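Local coordinates for dTDP-4-dehydrorhamnose reductase (Bacillus anthracis, PDB 3SC6), which probably reduces dTDP-4-dehydrorhamnose to dTDP-L-rhamnose with NADPH, the closing step of dTDP-L-rhamnose biosynthesis, at residues G15-Q20 with I61-Y66; D41-S46 with Y80-I85; I85-V90 with Q139-L144. All blocks are in the same frame, centred on the assembly; numbering follows the deposited sequence.

Overall arrangement
All three contacts lie in the Rossmann-type half of the chain, and the first two hold the NADP. Contact 1 (15-20 with 61-66) grips its diphosphate and both riboses; contact 2 (41-46 with 80-85), centred about 14 Å away, reads the adenine. The two touch directly: the amide N of Y66 lies 2.9 Å from N83 OD1, a probable hydrogen bond. Contact 3 (85-90 with 139-144) is centred about 9 Å from contact 2 and continues along the same helix, 76-97, with I85 common to both; I42 O and N89 ND2 link them at 3.0 Å. It lies farther from the cofactor, the A87 side chain being about 9 Å from NADP.

Contact 1 (G15-Q20 with I61-Y66); sequences GQLGKQ and IHCAAY. With NAP (NADP nicotinamide-adenine-dinucleotide phosphate), chain G.
The start of helix 16-24 comes up to the end of strand 59-62, with CA of G18 and CA of C63 6.4 Å apart at the nearest pairing. Direct contact between the two segments is slight: SG of C63 rests against CB of L17 at 4.0 Å, and also lies 4.3 Å from the amide N of G18. L17 turns CG anti to its carbonyl carbon (chi1 -67°), which carries CD1 over to C5D of NADP at 3.4 Å.

The cofactor does most of the joining. G15 and G18 belong to the glycine-rich TGxxGxxG motif between the first strand and first helix of an NADP-binding Rossmann fold. Here the amide N of Q16 donates to O2A of NADP at 3.0 Å. The amide N of L17 donates to O2N of NADP at 3.1 Å, so the helix end probably helps to offset the diphosphate charge. From the other segment, A65 N donates to ribose oxygen O4B at 3.2 Å, O3D makes a weak bond to C63 O, and CB of A64 lies 3.4 Å from N3A of the adenine.

Strand 59-62 runs parallel between strands 6-11 and 100-106, while L17 also packs on V191 and L194 of helix 191-202 and A65 touches N83 of helix 76-97.

Contact 2 (D41-S46 with Y80-I85); sequences DITNIS and YVINAI. With NAP (NADP nicotinamide-adenine-dinucleotide phosphate), chain G.
T43 meets helix 76-97 through its methyl: CG2 fits against CD1 of I82 and CG1 of V81, the latter at 3.4 Å. The threonine is turned so that CG2 stands anti to its carbonyl carbon, sending the methyl to the helix and OG1 back to D41, where it bonds to OD1 at 2.7 Å. The amide N of T43 reaches the same oxygen at 3.0 Å from the same face of the carboxylate, 54° out of its plane, which closes an Asx turn inside a type I turn from D41 to N44. Held by both, OD1 also accepts N6A of the adenine at 3.0 Å.

I42 is extended, with CG1 anti to the backbone N (chi1 -168°). CD1 thereby reaches the carbonyl O of I82, while CG2 remains beside the adenine amino group and faces CD1 of I82 at 4.2 Å. I82 brings its CD1 to the neighbourhood of N6A.

The amide N of I42 donates to N1A at 3.0 Å, nearly straight at 169°. Together, N6A to a carboxylate and N1A from the next backbone amide form the polar part of the adenine site, a pairing familiar from dehydrogenase-type Rossmann domains.

Contact 3 (I85-V90 with Q139-L144); sequences IGARNV and QFVKEL
R88 of helix 76-97 lies across the ring of F140 on helix 129-144, and its side chain is worth following outward. CB sits over the ring face, 4.0 Å from the centroid and 29° off the ring normal, a CH-pi contact. CG, anti to the backbone N, stays on that face and comes 3.5 Å from CD1 of F140. The same CG also meets CD1 of L144 at 3.7 Å, one turn after F140, so it is shared between the aromatic ring and the leucine methyl. At CD the contact passes to L144 alone, again through CD1.

Here the chain, bent at chi2 and chi3, swings back over its own helix. The tip leaves helix 129-144 and grips the neighbouring N89 side-on: NE donates to OD1 at 2.8 Å and NH1 to the same atom at 3.0 Å. OD1 lies close to the guanidinium plane, and the paired bonds fix the rotation of that group, whose plane is 50° from that of the F140 ring.

The two helices run nearly side by side in the same direction, the axes of segments 85-90 and 139-144 approaching to 8.3 Å at an angle of 24°, as neighbouring helices on one face of a Rossmann-type parallel sheet. Both lie over strand 100-106: A87 and V141 each pack on Y103.

Deeper between the helices A87 meets V141, CB to CG2 at 4.2 Å, and these two form the buried side of the contact, while R88, F140 and L144 line the outer side. F140 further touches A84, one turn before R88 on helix 76-97, and L144 reaches along it to V92.

Contact 1 (G15-Q20 with I61-Y66)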
loop_
_atom_site.group_PDB
_atom_site.type_symbol
_atom_site.label_atom_id
_atom_site.label_comp_id
_atom_site.label_asym_id
_atom_site.label_seq_id
_atom_site.Cartn_x
_atom_site.Cartn_y
_atom_site.Cartn_z
ATOM N N GLY A 15 10.568 -2.792 3.807
ATOM C CA GLY A 15 9.813 -1.636 3.320
ATOM C C GLY A 15 8.912 -1.036 4.381
ATOM O O GLY A 15 8.883 -1.502 5.517
ATOM N N GLN A 16 8.168 -0.002 4.004
ATOM C CA GLN A 16 7.258 0.673 4.931
ATOM C C GLN A 16 6.308 -0.283 5.658
ATOM O O GLN A 16 6.205 -0.223 6.883
ATOM C CB GLN A 16 6.454 1.753 4.207
ATOM C CG GLN A 16 7.301 2.866 3.610
ATOM C CD GLN A 16 6.473 3.910 2.878
ATOM O OE1 GLN A 16 7.005 4.917 2.407
ATOM N NE2 GLN A 16 5.166 3.677 2.783
ATOM N N LEU A 17 5.608 -1.146 4.914
ATOM C CA LEU A 17 4.675 -2.102 5.529
ATOM C C LEU A 17 5.362 -3.236 6.256
ATOM O O LEU A 17 5.178 -3.408 7.458
ATOM C CB LEU A 17 3.717 -2.721 4.509
ATOM C CG LEU A 17 2.671 -1.855 3.834
ATOM C CD1 LEU A 17 1.862 -2.707 2.865
ATOM C CD2 LEU A 17 1.769 -1.258 4.899
ATOM N N GLY A 18 6.128 -4.024 5.510
ATOM C CA GLY A 18 6.845 -5.162 6.068
ATOM C C GLY A 18 7.549 -4.864 7.374
ATOM O O GLY A 18 7.487 -5.651 8.316
ATOM N N LYS A 19 8.223 -3.723 7.425
ATOM C CA LYS A 19 8.950 -3.308 8.612
ATOM C C LYS A 19 8.013 -3.096 9.805
ATOM O O LYS A 19 8.335 -3.489 10.927
ATOM C CB LYS A 19 9.712 -2.013 8.307
ATOM C CG LYS A 19 10.558 -1.444 9.446
ATOM C CD LYS A 19 11.685 -2.373 9.865
ATOM C CE LYS A 19 12.502 -1.767 11.009
ATOM N NZ LYS A 19 13.113 -0.457 10.644
ATOM N N GLN A 20 6.851 -2.494 9.553
ATOM C CA GLN A 20 5.880 -2.222 10.618
ATOM C C GLN A 20 4.833 -3.327 10.814
ATOM O O GLN A 20 4.315 -3.499 11.914
ATOM C CB GLN A 20 5.225 -0.859 10.377
ATOM C CG GLN A 20 4.230 -0.425 11.441
ATOM C CD GLN A 20 3.706 0.981 11.200
ATOM O OE1 GLN A 20 4.146 1.670 10.280
ATOM N NE2 GLN A 20 2.780 1.421 12.044
ATOM N N ILE A 61 1.757 -12.572 3.269
ATOM C CA ILE A 61 1.460 -11.172 3.051
ATOM C C ILE A 61 2.529 -10.670 2.099
ATOM O O ILE A 61 3.670 -10.438 2.484
ATOM C CB ILE A 61 1.467 -10.384 4.347
ATOM C CG1 ILE A 61 0.485 -11.017 5.336
ATOM C CG2 ILE A 61 1.113 -8.937 4.066
ATOM C CD1 ILE A 61 0.436 -10.332 6.675
ATOM N N HIS A 62 2.145 -10.518 0.841
ATOM C CA HIS A 62 3.054 -10.067 -0.187
ATOM C C HIS A 62 3.165 -8.545 -0.251
ATOM O O HIS A 62 2.291 -7.870 -0.803
ATOM C CB HIS A 62 2.582 -10.619 -1.523
ATOM C CG HIS A 62 3.514 -10.345 -2.652
ATOM N ND1 HIS A 62 4.546 -11.199 -2.974
ATOM C CD2 HIS A 62 3.567 -9.333 -3.547
ATOM C CE1 HIS A 62 5.199 -10.721 -4.017
ATOM N NE2 HIS A 62 4.625 -9.590 -4.385
ATOM N N CYS A 63 4.247 -8.011 0.309
ATOM C CA CYS A 63 4.475 -6.565 0.318
ATOM C C CYS A 63 5.548 -6.143 -0.684
ATOM O O CYS A 63 5.636 -4.968 -1.042
ATOM C CB CYS A 63 4.870 -6.101 1.719
ATOM S SG CYS A 63 3.635 -6.471 2.991
ATOM N N ALA A 64 6.360 -7.097 -1.137
ATOM C CA ALA A 64 7.426 -6.813 -2.098
ATOM C C ALA A 64 6.881 -6.114 -3.345
ATOM O O ALA A 64 5.829 -6.491 -3.867
ATOM C CB ALA A 64 8.148 -8.102 -2.484
ATOM N N ALA A 65 7.603 -5.097 -3.814
ATOM C CA ALA A 65 7.188 -4.349 -4.998
ATOM C C ALA A 65 8.163 -3.230 -5.370
ATOM O O ALA A 65 8.983 -2.794 -4.555
ATOM C CB ALA A 65 5.799 -3.767 -4.788
ATOM N N TYR A 66 8.058 -2.786 -6.621
ATOM C CA TYR A 66 8.879 -1.715 -7.164
ATOM C C TYR A 66 7.974 -0.497 -7.058
ATOM O O TYR A 66 7.115 -0.282 -7.909
ATOM C CB TYR A 66 9.242 -2.015 -8.619
ATOM C CG TYR A 66 10.108 -0.973 -9.280
ATOM C CD1 TYR A 66 11.493 -1.060 -9.224
ATOM C CD2 TYR A 66 9.546 0.088 -9.974
ATOM C CE1 TYR A 66 12.298 -0.111 -9.835
ATOM C CE2 TYR A 66 10.339 1.042 -10.590
ATOM C CZ TYR A 66 11.717 0.937 -10.517
ATOM O OH TYR A 66 12.512 1.885 -11.123
HETATM P PA NAP G . 8.448 0.009 -0.177
HETATM O O1A NAP G . 9.164 0.329 -1.467
HETATM O O2A NAP G . 9.001 0.541 1.127
HETATM O O5B NAP G . 8.299 -1.588 -0.039
HETATM C C5B NAP G . 8.611 -2.475 -1.109
HETATM C C4B NAP G . 9.748 -3.392 -0.673
HETATM O O4B NAP G . 9.923 -4.445 -1.636
HETATM C C3B NAP G . 11.078 -2.647 -0.565
HETATM O O3B NAP G . 11.655 -2.785 0.736
HETATM C C2B NAP G . 11.965 -3.301 -1.600
HETATM O O2B NAP G . 13.323 -3.384 -1.171
HETATM C C1B NAP G . 11.325 -4.674 -1.770
HETATM N N9A NAP G . 11.740 -5.338 -3.036
HETATM C C8A NAP G . 12.159 -4.754 -4.174
HETATM N N7A NAP G . 12.470 -5.721 -5.069
HETATM C C5A NAP G . 12.252 -6.909 -4.475
HETATM C C6A NAP G . 12.400 -8.321 -4.902
HETATM N N6A NAP G . 12.842 -8.624 -6.147
HETATM N N1A NAP G . 12.074 -9.294 -4.020
HETATM C C2A NAP G . 11.634 -8.983 -2.785
HETATM N N3A NAP G . 11.496 -7.705 -2.378
HETATM C C4A NAP G . 11.797 -6.663 -3.196
HETATM O O3 NAP G . 6.907 0.470 -0.321
HETATM P PN NAP G . 5.737 -0.025 0.685
HETATM O O1N NAP G . 4.735 1.099 0.811
HETATM O O2N NAP G . 6.337 -0.655 1.917
HETATM O O5D NAP G . 5.042 -1.206 -0.149
HETATM C C5D NAP G . 3.813 -1.783 0.293
HETATM C C4D NAP G . 2.906 -2.091 -0.896
HETATM O O4D NAP G . 1.868 -1.104 -0.996
HETATM C C3D NAP G . 3.648 -2.097 -2.230
HETATM O O3D NAP G . 3.426 -3.333 -2.913
HETATM C C2D NAP G . 3.068 -0.943 -3.020
HETATM O O2D NAP G . 2.940 -1.300 -4.396
HETATM C C1D NAP G . 1.720 -0.679 -2.358
HETATM N N1N NAP G . 1.298 0.729 -2.419
HETATM C C2N NAP G . 2.057 1.686 -1.860
HETATM C C3N NAP G . 1.668 3.025 -1.907
HETATM C C7N NAP G . 2.543 4.074 -1.274
HETATM O O7N NAP G . 3.616 3.738 -0.794
HETATM N N7N NAP G . 2.144 5.344 -1.238
HETATM C C4N NAP G . 0.473 3.360 -2.538
HETATM C C5N NAP G . -0.295 2.355 -3.102
HETATM C C6N NAP G . 0.140 1.037 -3.026
HETATM P P2B NAP G . 14.445 -2.412 -1.802
HETATM O O1X NAP G . 15.635 -2.639 -0.902
HETATM O O2X NAP G . 14.633 -2.908 -3.215
HETATM O O3X NAP G . 13.842 -1.032 -1.709
#

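Contact 2 (D41-S46 with Y80-I85)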
loop_
_atom_site.group_PDB
_atom_site.type_symbol
_atom_site.label_atom_id
_atom_site.label_comp_id
_atom_site.label_asym_id
_atom_site.label_seq_id
_atom_site.Cartn_x
_atom_site.Cartn_y
_atom_site.Cartn_z
ATOM N N ASP A 41 14.233 -13.324 -3.094
ATOM C CA ASP A 41 14.096 -12.540 -4.313
ATOM C C ASP A 41 12.825 -12.984 -5.031
ATOM O O ASP A 41 12.740 -14.094 -5.545
ATOM C CB ASP A 41 15.322 -12.712 -5.207
ATOM C CG ASP A 41 15.250 -11.873 -6.466
ATOM O OD1 ASP A 41 14.230 -11.186 -6.675
ATOM O OD2 ASP A 41 16.219 -11.897 -7.248
ATOM N N ILE A 42 11.845 -12.090 -5.056
ATOM C CA ILE A 42 10.553 -12.337 -5.684
ATOM C C ILE A 42 10.688 -12.743 -7.158
ATOM O O ILE A 42 9.901 -13.545 -7.658
ATOM C CB ILE A 42 9.687 -11.060 -5.606
ATOM C CG1 ILE A 42 8.237 -11.321 -5.971
ATOM C CG2 ILE A 42 10.270 -9.964 -6.469
ATOM C CD1 ILE A 42 7.404 -10.045 -5.930
ATOM N N THR A 43 11.696 -12.204 -7.841
ATOM C CA THR A 43 11.922 -12.508 -9.258
ATOM C C THR A 43 12.595 -13.859 -9.518
ATOM O O THR A 43 12.775 -14.245 -10.672
ATOM C CB THR A 43 12.763 -11.412 -9.934
ATOM O OG1 THR A 43 14.056 -11.347 -9.325
ATOM C CG2 THR A 43 12.072 -10.063 -9.817
ATOM N N ASN A 44 12.982 -14.563 -8.457
ATOM C CA ASN A 44 13.630 -15.873 -8.586
ATOM C C ASN A 44 12.641 -16.940 -8.116
ATOM O O ASN A 44 12.537 -17.228 -6.924
ATOM C CB ASN A 44 14.923 -15.909 -7.763
ATOM C CG ASN A 44 15.663 -17.230 -7.883
ATOM O OD1 ASN A 44 15.189 -18.174 -8.515
ATOM N ND2 ASN A 44 16.833 -17.298 -7.270
ATOM N N ILE A 45 11.920 -17.524 -9.069
ATOM C CA ILE A 45 10.918 -18.543 -8.769
ATOM C C ILE A 45 11.499 -19.765 -8.053
ATOM O O ILE A 45 10.890 -20.293 -7.121
ATOM C CB ILE A 45 10.153 -18.969 -10.050
ATOM C CG1 ILE A 45 8.911 -19.794 -9.688
ATOM C CG2 ILE A 45 11.088 -19.675 -11.038
ATOM C CD1 ILE A 45 8.069 -20.200 -10.888
ATOM N N SER A 46 12.671 -20.214 -8.476
ATOM C CA SER A 46 13.288 -21.368 -7.845
ATOM C C SER A 46 13.473 -21.100 -6.353
ATOM O O SER A 46 13.267 -21.987 -5.528
ATOM C CB SER A 46 14.629 -21.689 -8.502
ATOM O OG SER A 46 15.523 -20.593 -8.396
ATOM N N TYR A 80 7.448 -4.455 -14.394
ATOM C CA TYR A 80 6.705 -5.701 -14.577
ATOM C C TYR A 80 7.374 -6.908 -13.940
ATOM O O TYR A 80 6.720 -7.672 -13.232
ATOM C CB TYR A 80 6.392 -5.983 -16.058
ATOM C CG TYR A 80 5.251 -5.165 -16.616
ATOM C CD1 TYR A 80 3.965 -5.692 -16.622
ATOM C CD2 TYR A 80 5.430 -3.880 -17.105
ATOM C CE1 TYR A 80 2.895 -4.980 -17.108
ATOM C CE2 TYR A 80 4.349 -3.150 -17.602
ATOM C CZ TYR A 80 3.084 -3.717 -17.595
ATOM O OH TYR A 80 1.990 -3.035 -18.069
ATOM N N VAL A 81 8.665 -7.089 -14.186
ATOM C CA VAL A 81 9.376 -8.225 -13.613
ATOM C C VAL A 81 9.093 -8.328 -12.123
ATOM O O VAL A 81 8.738 -9.391 -11.633
ATOM C CB VAL A 81 10.907 -8.145 -13.850
ATOM C CG1 VAL A 81 11.619 -9.289 -13.136
ATOM C CG2 VAL A 81 11.219 -8.168 -15.333
ATOM N N ILE A 82 9.224 -7.216 -11.410
ATOM C CA ILE A 82 8.984 -7.203 -9.971
ATOM C C ILE A 82 7.515 -7.295 -9.590
ATOM O O ILE A 82 7.120 -8.218 -8.899
ATOM C CB ILE A 82 9.548 -5.927 -9.295
ATOM C CG1 ILE A 82 11.060 -5.820 -9.493
ATOM C CG2 ILE A 82 9.240 -5.944 -7.795
ATOM C CD1 ILE A 82 11.823 -6.965 -8.899
ATOM N N ASN A 83 6.716 -6.333 -10.045
ATOM C CA ASN A 83 5.285 -6.290 -9.734
ATOM C C ASN A 83 4.381 -7.343 -10.368
ATOM O O ASN A 83 3.459 -7.839 -9.710
ATOM C CB ASN A 83 4.725 -4.894 -10.034
ATOM C CG ASN A 83 5.308 -3.815 -9.129
ATOM O OD1 ASN A 83 5.969 -4.112 -8.138
ATOM N ND2 ASN A 83 5.024 -2.560 -9.446
ATOM N N ALA A 84 4.621 -7.674 -11.630
ATOM C CA ALA A 84 3.800 -8.668 -12.318
ATOM C C ALA A 84 4.344 -10.086 -12.141
ATOM O O ALA A 84 3.747 -10.909 -11.435
ATOM C CB ALA A 84 3.699 -8.325 -13.791
ATOM N N ILE A 85 5.478 -10.365 -12.787
ATOM C CA ILE A 85 6.110 -11.678 -12.711
ATOM C C ILE A 85 6.337 -12.083 -11.262
ATOM O O ILE A 85 6.157 -13.242 -10.896
ATOM C CB ILE A 85 7.450 -11.723 -13.499
ATOM C CG1 ILE A 85 7.214 -11.375 -14.974
ATOM C CG2 ILE A 85 8.102 -13.093 -13.393
ATOM C CD1 ILE A 85 6.222 -12.280 -15.659
HETATM P PA NAP G . 8.448 0.009 -0.177
HETATM O O1A NAP G . 9.164 0.329 -1.467
HETATM O O2A NAP G . 9.001 0.541 1.127
HETATM O O5B NAP G . 8.299 -1.588 -0.039
HETATM C C5B NAP G . 8.611 -2.475 -1.109
HETATM C C4B NAP G . 9.748 -3.392 -0.673
HETATM O O4B NAP G . 9.923 -4.445 -1.636
HETATM C C3B NAP G . 11.078 -2.647 -0.565
HETATM O O3B NAP G . 11.655 -2.785 0.736
HETATM C C2B NAP G . 11.965 -3.301 -1.600
HETATM O O2B NAP G . 13.323 -3.384 -1.171
HETATM C C1B NAP G . 11.325 -4.674 -1.770
HETATM N N9A NAP G . 11.740 -5.338 -3.036
HETATM C C8A NAP G . 12.159 -4.754 -4.174
HETATM N N7A NAP G . 12.470 -5.721 -5.069
HETATM C C5A NAP G . 12.252 -6.909 -4.475
HETATM C C6A NAP G . 12.400 -8.321 -4.902
HETATM N N6A NAP G . 12.842 -8.624 -6.147
HETATM N N1A NAP G . 12.074 -9.294 -4.020
HETATM C C2A NAP G . 11.634 -8.983 -2.785
HETATM N N3A NAP G . 11.496 -7.705 -2.378
HETATM C C4A NAP G . 11.797 -6.663 -3.196
HETATM O O3 NAP G . 6.907 0.470 -0.321
HETATM P PN NAP G . 5.737 -0.025 0.685
HETATM O O1N NAP G . 4.735 1.099 0.811
HETATM O O2N NAP G . 6.337 -0.655 1.917
HETATM O O5D NAP G . 5.042 -1.206 -0.149
HETATM C C5D NAP G . 3.813 -1.783 0.293
HETATM C C4D NAP G . 2.906 -2.091 -0.896
HETATM O O4D NAP G . 1.868 -1.104 -0.996
HETATM C C3D NAP G . 3.648 -2.097 -2.230
HETATM O O3D NAP G . 3.426 -3.333 -2.913
HETATM C C2D NAP G . 3.068 -0.943 -3.020
HETATM O O2D NAP G . 2.940 -1.300 -4.396
HETATM C C1D NAP G . 1.720 -0.679 -2.358
HETATM N N1N NAP G . 1.298 0.729 -2.419
HETATM C C2N NAP G . 2.057 1.686 -1.860
HETATM C C3N NAP G . 1.668 3.025 -1.907
HETATM C C7N NAP G . 2.543 4.074 -1.274
HETATM O O7N NAP G . 3.616 3.738 -0.794
HETATM N N7N NAP G . 2.144 5.344 -1.238
HETATM C C4N NAP G . 0.473 3.360 -2.538
HETATM C C5N NAP G . -0.295 2.355 -3.102
HETATM C C6N NAP G . 0.140 1.037 -3.026
HETATM P P2B NAP G . 14.445 -2.412 -1.802
HETATM O O1X NAP G . 15.635 -2.639 -0.902
HETATM O O2X NAP G . 14.633 -2.908 -3.215
HETATM O O3X NAP G . 13.842 -1.032 -1.709
#

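Contact 3 (I85-V90 with Q139-L144)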
loop_
_atom_site.group_PDB
_atom_site.type_symbol
_atom_site.label_atom_id
_atom_site.label_comp_id
_atom_site.label_asym_id
_atom_site.label_seq_id
_atom_site.Cartn_x
_atom_site.Cartn_y
_atom_site.Cartn_z
ATOM N N ILE A 85 5.478 -10.365 -12.787
ATOM C CA ILE A 85 6.110 -11.678 -12.711
ATOM C C ILE A 85 6.337 -12.083 -11.262
ATOM O O ILE A 85 6.157 -13.242 -10.896
ATOM C CB ILE A 85 7.450 -11.723 -13.499
ATOM C CG1 ILE A 85 7.214 -11.375 -14.974
ATOM C CG2 ILE A 85 8.102 -13.093 -13.393
ATOM C CD1 ILE A 85 6.222 -12.280 -15.659
ATOM N N GLY A 86 6.718 -11.122 -10.434
ATOM C CA GLY A 86 6.961 -11.388 -9.023
ATOM C C GLY A 86 5.724 -11.897 -8.303
ATOM O O GLY A 86 5.800 -12.828 -7.506
ATOM N N ALA A 87 4.580 -11.281 -8.581
ATOM C CA ALA A 87 3.325 -11.688 -7.957
ATOM C C ALA A 87 2.909 -13.052 -8.491
ATOM O O ALA A 87 2.286 -13.849 -7.790
ATOM C CB ALA A 87 2.236 -10.655 -8.237
ATOM N N ARG A 88 3.261 -13.315 -9.743
ATOM C CA ARG A 88 2.928 -14.580 -10.385
ATOM C C ARG A 88 3.699 -15.727 -9.704
ATOM O O ARG A 88 3.129 -16.790 -9.443
ATOM C CB ARG A 88 3.194 -14.448 -11.894
ATOM C CG ARG A 88 2.855 -15.638 -12.793
ATOM C CD ARG A 88 3.730 -16.840 -12.569
ATOM N NE ARG A 88 5.124 -16.471 -12.769
ATOM C CZ ARG A 88 5.742 -16.448 -13.948
ATOM N NH1 ARG A 88 7.019 -16.092 -14.010
ATOM N NH2 ARG A 88 5.092 -16.765 -15.064
ATOM N N ASN A 89 4.974 -15.495 -9.391
ATOM C CA ASN A 89 5.818 -16.502 -8.729
ATOM C C ASN A 89 5.324 -16.798 -7.312
ATOM O O ASN A 89 5.265 -17.954 -6.890
ATOM C CB ASN A 89 7.276 -16.028 -8.652
ATOM C CG ASN A 89 7.903 -15.817 -10.018
ATOM O OD1 ASN A 89 7.353 -16.223 -11.037
ATOM N ND2 ASN A 89 9.080 -15.202 -10.037
ATOM N N VAL A 90 4.990 -15.745 -6.572
ATOM C CA VAL A 90 4.499 -15.905 -5.202
ATOM C C VAL A 90 3.125 -16.562 -5.231
ATOM O O VAL A 90 2.742 -17.253 -4.288
ATOM C CB VAL A 90 4.436 -14.557 -4.457
ATOM C CG1 VAL A 90 3.796 -14.719 -3.084
ATOM C CG2 VAL A 90 5.837 -13.955 -4.346
ATOM N N GLN A 139 -3.898 -9.740 -11.708
ATOM C CA GLN A 139 -4.446 -10.750 -12.603
ATOM C C GLN A 139 -3.748 -12.102 -12.447
ATOM O O GLN A 139 -4.428 -13.122 -12.407
ATOM C CB GLN A 139 -4.451 -10.269 -14.057
ATOM C CG GLN A 139 -5.320 -9.026 -14.300
ATOM C CD GLN A 139 -6.806 -9.239 -13.976
ATOM O OE1 GLN A 139 -7.256 -10.358 -13.735
ATOM N NE2 GLN A 139 -7.569 -8.157 -13.997
ATOM N N PHE A 140 -2.415 -12.143 -12.358
ATOM C CA PHE A 140 -1.770 -13.451 -12.189
ATOM C C PHE A 140 -2.213 -14.104 -10.891
ATOM O O PHE A 140 -2.292 -15.325 -10.818
ATOM C CB PHE A 140 -0.241 -13.431 -12.241
ATOM C CG PHE A 140 0.337 -13.111 -13.583
ATOM C CD1 PHE A 140 0.347 -14.072 -14.581
ATOM C CD2 PHE A 140 1.002 -11.922 -13.808
ATOM C CE1 PHE A 140 0.920 -13.810 -15.819
ATOM C CE2 PHE A 140 1.589 -11.659 -15.041
ATOM C CZ PHE A 140 1.547 -12.605 -16.045
ATOM N N VAL A 141 -2.491 -13.298 -9.865
ATOM C CA VAL A 141 -2.934 -13.835 -8.577
ATOM C C VAL A 141 -4.308 -14.493 -8.708
ATOM O O VAL A 141 -4.503 -15.616 -8.240
ATOM C CB VAL A 141 -2.965 -12.760 -7.468
ATOM C CG1 VAL A 141 -3.559 -13.331 -6.183
ATOM C CG2 VAL A 141 -1.571 -12.206 -7.223
ATOM N N LYS A 142 -5.259 -13.801 -9.334
ATOM C CA LYS A 142 -6.601 -14.361 -9.515
ATOM C C LYS A 142 -6.572 -15.560 -10.447
ATOM O O LYS A 142 -7.340 -16.508 -10.284
ATOM C CB LYS A 142 -7.566 -13.350 -10.137
ATOM C CG LYS A 142 -7.926 -12.113 -9.334
ATOM C CD LYS A 142 -8.900 -11.282 -10.190
ATOM C CE LYS A 142 -9.453 -10.048 -9.503
ATOM N NZ LYS A 142 -10.289 -10.381 -8.311
ATOM N N GLU A 143 -5.687 -15.504 -11.434
ATOM C CA GLU A 143 -5.547 -16.571 -12.422
ATOM C C GLU A 143 -4.827 -17.839 -11.944
ATOM O O GLU A 143 -5.150 -18.926 -12.403
ATOM C CB GLU A 143 -4.828 -16.009 -13.661
ATOM C CG GLU A 143 -5.601 -14.902 -14.392
ATOM C CD GLU A 143 -4.799 -14.240 -15.516
ATOM O OE1 GLU A 143 -3.564 -14.425 -15.565
ATOM O OE2 GLU A 143 -5.398 -13.490 -16.324
ATOM N N LEU A 144 -3.888 -17.723 -11.006
ATOM C CA LEU A 144 -3.153 -18.908 -10.541
ATOM C C LEU A 144 -3.337 -19.317 -9.070
ATOM O O LEU A 144 -2.668 -20.236 -8.600
ATOM C CB LEU A 144 -1.663 -18.699 -10.829
ATOM C CG LEU A 144 -1.313 -18.426 -12.300
ATOM C CD1 LEU A 144 0.168 -18.148 -12.459
ATOM C CD2 LEU A 144 -1.735 -19.569 -13.197
#